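Local coordinates for protein mRNA-decapping enzyme subunit 1 (PDB 1Q67) that works with DCP2 in the decapping complex that strips the 7-methylguanine cap from mRNA, opening the transcript to 5' to 3' decay, at residues Lys35-Leu46 with Lys58-Leu69; Met155-Val163 with Tyr220-Asp228. All coordinates share one frame; numbering follows the deposited sequence.

Interaction 1 is a long antiparallel strand pairing held by a ladder of backbone hydrogen bonds. Interaction 2 joins the ends of two helices through one direct backbone bond, waters and packed prolines. Both are partly buried and reach the same four-stranded sheet, interaction 1 through strands 34-41 and 64-70 before running on into the five-stranded sheet, interaction 2 through strand 152-157 at the other edge. Their centres lie about 18 Å apart, yet they meet: Lys35 NZ makes a 2.8 Å salt bridge to Asp228 OD1 at the surface, and Ile67 CG2 packs 4.0 Å from Leu221 CD1. Helix 208-223 is common to both: side chains of interaction 1 pack against it, and interaction 2 contains its last turn.

Interaction 1: Lys35-Leu46 with Lys58-Leu69; sequences KQLLFHTPHASL and KLEYQGVLAIYL
Phe39 and Ile67 pair in the middle of the first ladder. Ile67 O accepts from both Leu38 N (2.8 Å) and Phe39 N (3.0 Å), each in the plane of the carbonyl; two residues facing one make this a classic beta bulge. A second classic bulge sets Lys35 and Gln36 against Leu69. On the inner face Leu65 CB is touched from two directions, by Thr41 CG2 (3.8 Å) and by Ala44 CB (3.7 Å), residues on either side of the corner at Pro42. Thr41 holds OG1 opposite its own backbone N (chi1 -169°), which presents CG2 to Leu65 while the hydroxyl bonds to Asp210. Past the corner, Leu46 reaches over with CD2, 3.8 Å from Leu59 CD1 and also beside the Tyr61 ring. Its carbonyl is gripped from opposite faces: Leu59 N lies 3.0 Å from Leu46 O, and Lys58 NZ 3.2 Å from the same atom. The lysine chain bends at chi2 (56°), bringing NZ back to this oxygen and beside Ser45 OG; the very short spacing modelled there is doubtful. Lys58 also makes a cation-pi contact with Tyr47. Across from the corner, Gly63 bonds to Ala44 through both its N and its O, at a backbone phi of 151° where a side chain would be jammed against Gln62 O. Further out, Ile214 and Leu217 of helix 208-223 cover Phe39, Leu65 and Ile67, while strand 140-146 pairs with 64-69 along its other edge. Just past Pro42, the ring of His43 meets those of Trp204 and His206 of the second subunit. Both chains bend together from the four-stranded sheet into the five-stranded one, as expected of the beta sandwich of the Dcp1 family, a member of the PH clan, whose C-terminal helix packs against the sheets.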
loop_
_atom_site.group_PDB
_atom_site.type_symbol
_atom_site.label_atom_id
_atom_site.label_comp_id
_atom_site.label_asym_id
_atom_site.label_seq_id
_atom_site.Cartn_x
_atom_site.Cartn_y
_atom_site.Cartn_z
ATOM N N LYS B 35 -6.429 1.929 25.059
ATOM C CA LYS B 35 -6.557 2.835 26.192
ATOM C C LYS B 35 -5.863 4.156 25.916
ATOM O O LYS B 35 -6.289 5.199 26.395
ATOM C CB LYS B 35 -5.954 2.184 27.442
ATOM C CG LYS B 35 -5.874 3.100 28.663
ATOM C CD LYS B 35 -5.264 2.362 29.855
ATOM C CE LYS B 35 -5.118 3.270 31.067
ATOM N NZ LYS B 35 -4.632 2.511 32.259
ATOM N N GLN B 36 -4.785 4.107 25.146
ATOM C CA GLN B 36 -4.044 5.313 24.816
ATOM C C GLN B 36 -3.309 5.162 23.484
ATOM O O GLN B 36 -2.586 4.192 23.266
ATOM C CB GLN B 36 -3.049 5.638 25.941
ATOM C CG GLN B 36 -2.252 6.918 25.734
ATOM C CD GLN B 36 -1.205 7.156 26.833
ATOM O OE1 GLN B 36 -0.660 6.208 27.410
ATOM N NE2 GLN B 36 -0.906 8.425 27.105
ATOM N N LEU B 37 -3.511 6.125 22.590
ATOM C CA LEU B 37 -2.850 6.113 21.289
ATOM C C LEU B 37 -1.427 6.608 21.536
ATOM O O LEU B 37 -1.235 7.641 22.165
ATOM C CB LEU B 37 -3.579 7.052 20.318
ATOM C CG LEU B 37 -2.992 7.247 18.916
ATOM C CD1 LEU B 37 -3.015 5.927 18.158
ATOM C CD2 LEU B 37 -3.811 8.314 18.160
ATOM N N LEU B 38 -0.431 5.886 21.037
ATOM C CA LEU B 38 0.956 6.288 21.272
ATOM C C LEU B 38 1.644 6.841 20.041
ATOM O O LEU B 38 2.564 7.650 20.142
ATOM C CB LEU B 38 1.773 5.094 21.784
ATOM C CG LEU B 38 1.267 4.398 23.047
ATOM C CD1 LEU B 38 2.175 3.214 23.362
ATOM C CD2 LEU B 38 1.244 5.394 24.223
ATOM N N PHE B 39 1.196 6.405 18.873
ATOM C CA PHE B 39 1.825 6.834 17.637
ATOM C C PHE B 39 0.942 6.526 16.441
ATOM O O PHE B 39 0.246 5.509 16.419
ATOM C CB PHE B 39 3.158 6.092 17.475
ATOM C CG PHE B 39 3.819 6.298 16.145
ATOM C CD1 PHE B 39 4.701 7.355 15.948
ATOM C CD2 PHE B 39 3.527 5.459 15.076
ATOM C CE1 PHE B 39 5.289 7.571 14.701
ATOM C CE2 PHE B 39 4.106 5.667 13.827
ATOM C CZ PHE B 39 4.988 6.729 13.638
ATOM N N HIS B 40 0.979 7.412 15.455
ATOM C CA HIS B 40 0.238 7.207 14.227
ATOM C C HIS B 40 0.941 7.946 13.105
ATOM O O HIS B 40 1.531 9.001 13.317
ATOM C CB HIS B 40 -1.221 7.680 14.344
ATOM C CG HIS B 40 -1.380 9.161 14.506
ATOM N ND1 HIS B 40 -1.340 9.785 15.735
ATOM C CD2 HIS B 40 -1.579 10.141 13.593
ATOM C CE1 HIS B 40 -1.507 11.086 15.571
ATOM N NE2 HIS B 40 -1.654 11.327 14.283
ATOM N N THR B 41 0.909 7.359 11.916
ATOM C CA THR B 41 1.515 7.967 10.745
ATOM C C THR B 41 0.468 7.726 9.662
ATOM O O THR B 41 -0.181 6.681 9.645
ATOM C CB THR B 41 2.884 7.307 10.400
ATOM O OG1 THR B 41 3.557 8.094 9.409
ATOM C CG2 THR B 41 2.697 5.895 9.885
ATOM N N PRO B 42 0.284 8.698 8.750
ATOM C CA PRO B 42 -0.681 8.682 7.637
ATOM C C PRO B 42 -0.616 7.568 6.603
ATOM O O PRO B 42 -1.648 7.004 6.224
ATOM C CB PRO B 42 -0.473 10.050 6.966
ATOM C CG PRO B 42 0.210 10.879 8.017
ATOM C CD PRO B 42 1.122 9.908 8.691
ATOM N N HIS B 43 0.587 7.257 6.134
ATOM C CA HIS B 43 0.732 6.256 5.089
ATOM C C HIS B 43 1.794 5.193 5.349
ATOM O O HIS B 43 2.978 5.504 5.477
ATOM C CB HIS B 43 1.035 6.976 3.773
ATOM C CG HIS B 43 0.160 8.168 3.531
ATOM N ND1 HIS B 43 -1.180 8.059 3.218
ATOM C CD2 HIS B 43 0.416 9.496 3.624
ATOM C CE1 HIS B 43 -1.710 9.265 3.130
ATOM N NE2 HIS B 43 -0.764 10.156 3.372
ATOM N N ALA B 44 1.360 3.940 5.408
ATOM C CA ALA B 44 2.258 2.815 5.638
ATOM C C ALA B 44 1.757 1.639 4.819
ATOM O O ALA B 44 0.558 1.397 4.749
ATOM C CB ALA B 44 2.282 2.454 7.116
ATOM N N SER B 45 2.677 0.915 4.198
ATOM C CA SER B 45 2.308 -0.227 3.373
ATOM C C SER B 45 2.960 -1.485 3.954
ATOM O O SER B 45 4.137 -1.475 4.315
ATOM C CB SER B 45 2.765 0.014 1.928
ATOM O OG SER B 45 2.277 -1.005 1.076
ATOM N N LEU B 46 2.188 -2.564 4.025
ATOM C CA LEU B 46 2.644 -3.814 4.618
ATOM C C LEU B 46 3.127 -4.921 3.668
ATOM O O LEU B 46 2.482 -5.232 2.664
ATOM C CB LEU B 46 1.522 -4.378 5.506
ATOM C CG LEU B 46 1.898 -5.557 6.407
ATOM C CD1 LEU B 46 2.865 -5.061 7.490
ATOM C CD2 LEU B 46 0.663 -6.150 7.051
ATOM N N LYS B 58 4.049 -8.527 -1.109
ATOM C CA LYS B 58 3.186 -7.403 -0.774
ATOM C C LYS B 58 1.865 -7.928 -0.233
ATOM O O LYS B 58 1.243 -8.801 -0.844
ATOM C CB LYS B 58 2.939 -6.549 -2.025
ATOM C CG LYS B 58 1.869 -5.477 -1.870
ATOM C CD LYS B 58 2.153 -4.536 -0.704
ATOM C CE LYS B 58 0.961 -3.608 -0.483
ATOM N NZ LYS B 58 0.868 -3.046 0.891
ATOM N N LEU B 59 1.444 -7.425 0.922
ATOM C CA LEU B 59 0.169 -7.847 1.492
ATOM C C LEU B 59 -0.869 -6.764 1.207
ATOM O O LEU B 59 -0.514 -5.612 0.950
ATOM C CB LEU B 59 0.285 -8.067 3.004
ATOM C CG LEU B 59 1.260 -9.147 3.483
ATOM C CD1 LEU B 59 1.086 -9.339 4.984
ATOM C CD2 LEU B 59 0.996 -10.460 2.742
ATOM N N GLU B 60 -2.145 -7.128 1.275
ATOM C CA GLU B 60 -3.226 -6.188 0.983
ATOM C C GLU B 60 -3.539 -5.161 2.068
ATOM O O GLU B 60 -4.703 -4.925 2.377
ATOM C CB GLU B 60 -4.511 -6.957 0.642
ATOM C CG GLU B 60 -4.380 -7.897 -0.548
ATOM C CD GLU B 60 -5.730 -8.299 -1.143
ATOM O OE1 GLU B 60 -6.625 -8.742 -0.378
ATOM O OE2 GLU B 60 -5.889 -8.174 -2.382
ATOM N N TYR B 61 -2.519 -4.552 2.654
ATOM C CA TYR B 61 -2.768 -3.553 3.686
ATOM C C TYR B 61 -1.869 -2.344 3.522
ATOM O O TYR B 61 -0.647 -2.480 3.412
ATOM C CB TYR B 61 -2.566 -4.145 5.085
ATOM C CG TYR B 61 -3.442 -5.339 5.379
ATOM C CD1 TYR B 61 -2.959 -6.633 5.204
ATOM C CD2 TYR B 61 -4.761 -5.176 5.812
ATOM C CE1 TYR B 61 -3.759 -7.744 5.448
ATOM C CE2 TYR B 61 -5.581 -6.281 6.060
ATOM C CZ TYR B 61 -5.068 -7.563 5.873
ATOM O OH TYR B 61 -5.845 -8.669 6.102
ATOM N N GLN B 62 -2.496 -1.170 3.485
ATOM C CA GLN B 62 -1.803 0.118 3.350
ATOM C C GLN B 62 -2.770 1.152 3.904
ATOM O O GLN B 62 -3.970 1.080 3.644
ATOM C CB GLN B 62 -1.554 0.511 1.889
ATOM C CG GLN B 62 -1.195 -0.598 0.943
ATOM C CD GLN B 62 -2.305 -1.603 0.779
ATOM O OE1 GLN B 62 -3.488 -1.260 0.808
ATOM N NE2 GLN B 62 -1.931 -2.853 0.596
ATOM N N GLY B 63 -2.247 2.127 4.629
ATOM C CA GLY B 63 -3.105 3.148 5.195
ATOM C C GLY B 63 -2.527 3.718 6.470
ATOM O O GLY B 63 -1.311 3.794 6.626
ATOM N N VAL B 64 -3.400 4.120 7.385
ATOM C CA VAL B 64 -2.961 4.689 8.645
ATOM C C VAL B 64 -2.401 3.603 9.564
ATOM O O VAL B 64 -3.029 2.560 9.776
ATOM C CB VAL B 64 -4.117 5.411 9.365
ATOM C CG1 VAL B 64 -3.606 6.037 10.653
ATOM C CG2 VAL B 64 -4.699 6.497 8.465
ATOM N N LEU B 65 -1.212 3.862 10.099
ATOM C CA LEU B 65 -0.545 2.933 10.996
ATOM C C LEU B 65 -0.524 3.548 12.385
ATOM O O LEU B 65 -0.110 4.693 12.553
ATOM C CB LEU B 65 0.889 2.669 10.520
ATOM C CG LEU B 65 1.896 2.025 11.492
ATOM C CD1 LEU B 65 1.447 0.632 11.888
ATOM C CD2 LEU B 65 3.254 1.956 10.814
ATOM N N ALA B 66 -0.987 2.799 13.377
ATOM C CA ALA B 66 -0.986 3.304 14.740
ATOM C C ALA B 66 -0.472 2.255 15.713
ATOM O O ALA B 66 -0.643 1.057 15.493
ATOM C CB ALA B 66 -2.396 3.733 15.154
ATOM N N ILE B 67 0.164 2.730 16.781
ATOM C CA ILE B 67 0.673 1.883 17.848
ATOM C C ILE B 67 0.021 2.450 19.095
ATOM O O ILE B 67 0.063 3.657 19.345
ATOM C CB ILE B 67 2.194 1.952 17.949
ATOM C CG1 ILE B 67 2.793 1.269 16.718
ATOM C CG2 ILE B 67 2.670 1.264 19.232
ATOM C CD1 ILE B 67 4.253 1.486 16.571
ATOM N N TYR B 68 -0.600 1.582 19.877
ATOM C CA TYR B 68 -1.316 2.058 21.042
ATOM C C TYR B 68 -1.195 1.127 22.236
ATOM O O TYR B 68 -0.880 -0.053 22.094
ATOM C CB TYR B 68 -2.787 2.218 20.660
ATOM C CG TYR B 68 -3.367 0.942 20.102
ATOM C CD1 TYR B 68 -4.070 0.060 20.919
ATOM C CD2 TYR B 68 -3.194 0.600 18.759
ATOM C CE1 TYR B 68 -4.594 -1.121 20.419
ATOM C CE2 TYR B 68 -3.710 -0.595 18.245
ATOM C CZ TYR B 68 -4.415 -1.445 19.090
ATOM O OH TYR B 68 -4.960 -2.617 18.611
ATOM N N LEU B 69 -1.471 1.680 23.407
ATOM C CA LEU B 69 -1.416 0.940 24.655
ATOM C C LEU B 69 -2.773 0.292 24.899
ATOM O O LEU B 69 -3.818 0.909 24.681
ATOM C CB LEU B 69 -1.059 1.884 25.804
ATOM C CG LEU B 69 -0.796 1.216 27.160
ATOM C CD1 LEU B 69 0.236 2.020 27.946
ATOM C CD2 LEU B 69 -2.095 1.099 27.927
#

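Interaction 2: Met155-Val163 with Tyr220-Asp228; sequences MGIVPNSVV and YLLENEPKD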
loop_
_atom_site.group_PDB
_atom_site.type_symbol
_atom_site.label_atom_id
_atom_site.label_comp_id
_atom_site.label_asym_id
_atom_site.label_seq_id
_atom_site.Cartn_x
_atom_site.Cartn_y
_atom_site.Cartn_z
ATOM N N MET B 155 -1.584 -6.484 14.915
ATOM C CA MET B 155 -0.446 -7.208 15.477
ATOM C C MET B 155 -0.284 -6.816 16.944
ATOM O O MET B 155 -0.259 -5.628 17.279
ATOM C CB MET B 155 0.850 -6.881 14.727
ATOM C CG MET B 155 2.035 -7.702 15.221
ATOM S SD MET B 155 3.647 -7.225 14.539
ATOM C CE MET B 155 3.509 -7.885 12.876
ATOM N N GLY B 156 -0.179 -7.813 17.818
ATOM C CA GLY B 156 -0.009 -7.527 19.235
ATOM C C GLY B 156 1.455 -7.351 19.589
ATOM O O GLY B 156 2.321 -7.963 18.968
ATOM N N ILE B 157 1.751 -6.500 20.563
ATOM C CA ILE B 157 3.142 -6.295 20.968
ATOM C C ILE B 157 3.331 -6.688 22.436
ATOM O O ILE B 157 2.702 -6.116 23.328
ATOM C CB ILE B 157 3.564 -4.839 20.776
ATOM C CG1 ILE B 157 3.369 -4.428 19.312
ATOM C CG2 ILE B 157 5.022 -4.669 21.162
ATOM C CD1 ILE B 157 3.677 -2.948 19.048
ATOM N N VAL B 158 4.195 -7.672 22.680
ATOM C CA VAL B 158 4.455 -8.158 24.044
ATOM C C VAL B 158 5.892 -7.892 24.470
ATOM O O VAL B 158 6.827 -8.227 23.757
ATOM C CB VAL B 158 4.204 -9.680 24.148
ATOM C CG1 VAL B 158 4.433 -10.160 25.583
ATOM C CG2 VAL B 158 2.781 -10.006 23.691
ATOM N N PRO B 159 6.083 -7.275 25.640
ATOM C CA PRO B 159 7.442 -6.986 26.121
ATOM C C PRO B 159 8.286 -8.258 26.273
ATOM O O PRO B 159 7.766 -9.315 26.627
ATOM C CB PRO B 159 7.200 -6.313 27.476
ATOM C CG PRO B 159 5.833 -5.689 27.323
ATOM C CD PRO B 159 5.061 -6.745 26.562
ATOM N N ASN B 160 9.586 -8.147 26.005
ATOM C CA ASN B 160 10.493 -9.280 26.137
ATOM C C ASN B 160 10.447 -9.884 27.545
ATOM O O ASN B 160 10.484 -11.102 27.703
ATOM C CB ASN B 160 11.937 -8.861 25.839
ATOM C CG ASN B 160 12.123 -8.373 24.422
ATOM O OD1 ASN B 160 11.354 -8.724 23.524
ATOM N ND2 ASN B 160 13.162 -7.567 24.205
ATOM N N SER B 161 10.373 -9.035 28.565
ATOM C CA SER B 161 10.346 -9.528 29.940
ATOM C C SER B 161 9.154 -10.444 30.174
ATOM O O SER B 161 9.243 -11.407 30.932
ATOM C CB SER B 161 10.316 -8.368 30.937
ATOM O OG SER B 161 9.077 -7.680 30.904
ATOM N N VAL B 162 8.036 -10.157 29.511
ATOM C CA VAL B 162 6.851 -10.990 29.665
ATOM C C VAL B 162 7.044 -12.313 28.932
ATOM O O VAL B 162 6.670 -13.366 29.439
ATOM C CB VAL B 162 5.588 -10.254 29.156
ATOM C CG1 VAL B 162 4.374 -11.190 29.160
ATOM C CG2 VAL B 162 5.318 -9.048 30.054
ATOM N N VAL B 163 7.650 -12.267 27.749
ATOM C CA VAL B 163 7.895 -13.489 26.993
ATOM C C VAL B 163 8.907 -14.383 27.725
ATOM O O VAL B 163 8.737 -15.604 27.785
ATOM C CB VAL B 163 8.429 -13.182 25.571
ATOM C CG1 VAL B 163 8.836 -14.475 24.868
ATOM C CG2 VAL B 163 7.355 -12.477 24.755
ATOM N N TYR B 220 11.561 0.481 22.493
ATOM C CA TYR B 220 11.329 0.854 23.882
ATOM C C TYR B 220 10.253 -0.006 24.543
ATOM O O TYR B 220 10.372 -0.374 25.709
ATOM C CB TYR B 220 10.909 2.328 23.976
ATOM C CG TYR B 220 10.733 2.815 25.400
ATOM C CD1 TYR B 220 11.810 3.348 26.118
ATOM C CD2 TYR B 220 9.509 2.678 26.053
ATOM C CE1 TYR B 220 11.668 3.722 27.448
ATOM C CE2 TYR B 220 9.357 3.049 27.384
ATOM C CZ TYR B 220 10.442 3.566 28.074
ATOM O OH TYR B 220 10.298 3.905 29.396
ATOM N N LEU B 221 9.186 -0.306 23.812
ATOM C CA LEU B 221 8.105 -1.106 24.375
ATOM C C LEU B 221 8.545 -2.550 24.566
ATOM O O LEU B 221 8.095 -3.230 25.493
ATOM C CB LEU B 221 6.869 -1.052 23.470
ATOM C CG LEU B 221 6.190 0.302 23.246
ATOM C CD1 LEU B 221 5.082 0.109 22.210
ATOM C CD2 LEU B 221 5.601 0.845 24.557
ATOM N N LEU B 222 9.429 -3.019 23.694
ATOM C CA LEU B 222 9.913 -4.394 23.803
ATOM C C LEU B 222 10.940 -4.590 24.925
ATOM O O LEU B 222 10.902 -5.588 25.637
ATOM C CB LEU B 222 10.537 -4.848 22.483
ATOM C CG LEU B 222 9.634 -5.033 21.260
ATOM C CD1 LEU B 222 10.488 -5.509 20.090
ATOM C CD2 LEU B 222 8.526 -6.047 21.563
ATOM N N GLU B 223 11.841 -3.622 25.067
ATOM C CA GLU B 223 12.931 -3.641 26.047
ATOM C C GLU B 223 12.583 -3.265 27.479
ATOM O O GLU B 223 13.408 -3.429 28.373
ATOM C CB GLU B 223 14.046 -2.694 25.592
ATOM C CG GLU B 223 15.327 -3.350 25.148
ATOM C CD GLU B 223 15.188 -4.066 23.835
ATOM O OE1 GLU B 223 14.282 -4.921 23.733
ATOM O OE2 GLU B 223 15.987 -3.783 22.912
ATOM N N ASN B 224 11.393 -2.734 27.716
ATOM C CA ASN B 224 11.051 -2.349 29.075
ATOM C C ASN B 224 9.919 -3.153 29.672
ATOM O O ASN B 224 9.261 -3.938 28.985
ATOM C CB ASN B 224 10.722 -0.859 29.129
ATOM C CG ASN B 224 11.951 0.003 28.960
ATOM O OD1 ASN B 224 12.719 0.193 29.903
ATOM N ND2 ASN B 224 12.167 0.507 27.750
ATOM N N GLU B 225 9.717 -2.951 30.968
ATOM C CA GLU B 225 8.679 -3.623 31.734
ATOM C C GLU B 225 7.302 -3.174 31.246
ATOM O O GLU B 225 7.134 -2.039 30.799
ATOM C CB GLU B 225 8.846 -3.262 33.210
ATOM C CG GLU B 225 8.254 -4.248 34.191
ATOM C CD GLU B 225 8.988 -5.578 34.194
ATOM O OE1 GLU B 225 10.240 -5.569 34.114
ATOM O OE2 GLU B 225 8.311 -6.629 34.291
ATOM N N PRO B 226 6.296 -4.057 31.334
ATOM C CA PRO B 226 4.950 -3.697 30.891
ATOM C C PRO B 226 4.486 -2.414 31.553
ATOM O O PRO B 226 4.627 -2.246 32.764
ATOM C CB PRO B 226 4.113 -4.892 31.327
ATOM C CG PRO B 226 5.073 -6.011 31.230
ATOM C CD PRO B 226 6.321 -5.440 31.833
ATOM N N LYS B 227 3.937 -1.512 30.750
ATOM C CA LYS B 227 3.439 -0.240 31.248
ATOM C C LYS B 227 1.922 -0.210 31.145
ATOM O O LYS B 227 1.340 -0.653 30.152
ATOM C CB LYS B 227 4.044 0.910 30.450
ATOM C CG LYS B 227 5.521 1.100 30.695
ATOM C CD LYS B 227 5.782 2.394 31.449
ATOM C CE LYS B 227 5.062 2.427 32.788
ATOM N NZ LYS B 227 5.195 3.769 33.429
ATOM N N ASP B 228 1.289 0.322 32.180
ATOM C CA ASP B 228 -0.159 0.395 32.230
ATOM C C ASP B 228 -0.676 1.731 31.704
ATOM O O ASP B 228 -1.843 1.847 31.333
ATOM C CB ASP B 228 -0.619 0.168 33.668
ATOM C CG ASP B 228 -2.082 -0.172 33.761
ATOM O OD1 ASP B 228 -2.924 0.722 33.516
ATOM O OD2 ASP B 228 -2.389 -1.343 34.073
HETATM O O HOH W 1 10.786 -6.083 28.204
HETATM O O HOH W 2 7.283 -8.674 33.198
#
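Asn160 lies across the carbonyl of Leu222 along its whole side chain. Its backbone N starts the contact, donating in plane to a lone pair of Leu222 O (2.9 Å, 163° at the hydrogen). CB sits 3.4 Å from Leu222 O and CG rides just as near it. At the end the amide splits: OD1 lies loosely near Leu222 CB, 4.1 Å away, while ND2 comes 2.9 Å from Glu223 OE1 at an angle too poor for a hydrogen bond, amide and carboxylate planes 30° apart. The other oxygen of Glu223 is salt-bridged to Lys219. With an alanine here the backbone bond could remain, but the carbonyl of Leu222 would probably lose the amide packed over it and Glu223 OE1 its polar neighbour. The contact sets the start of helix 160-169, with Pro159 as N-cap, against the last turn of helix 208-223. Water 1 joins the two ends, accepting from Ser161 N and donating to Leu222 O and Asn224 O. On the sheet side the side chains of Leu222 and Ile157 cross at about a right angle, Leu222 CD2 3.8 Å from Ile157 CG2. Beyond the helix Pro226 CG presses on Val162 CG2, unusually tight at 3.3 Å, and water 2 links Ser161 OG to Glu225 OE2.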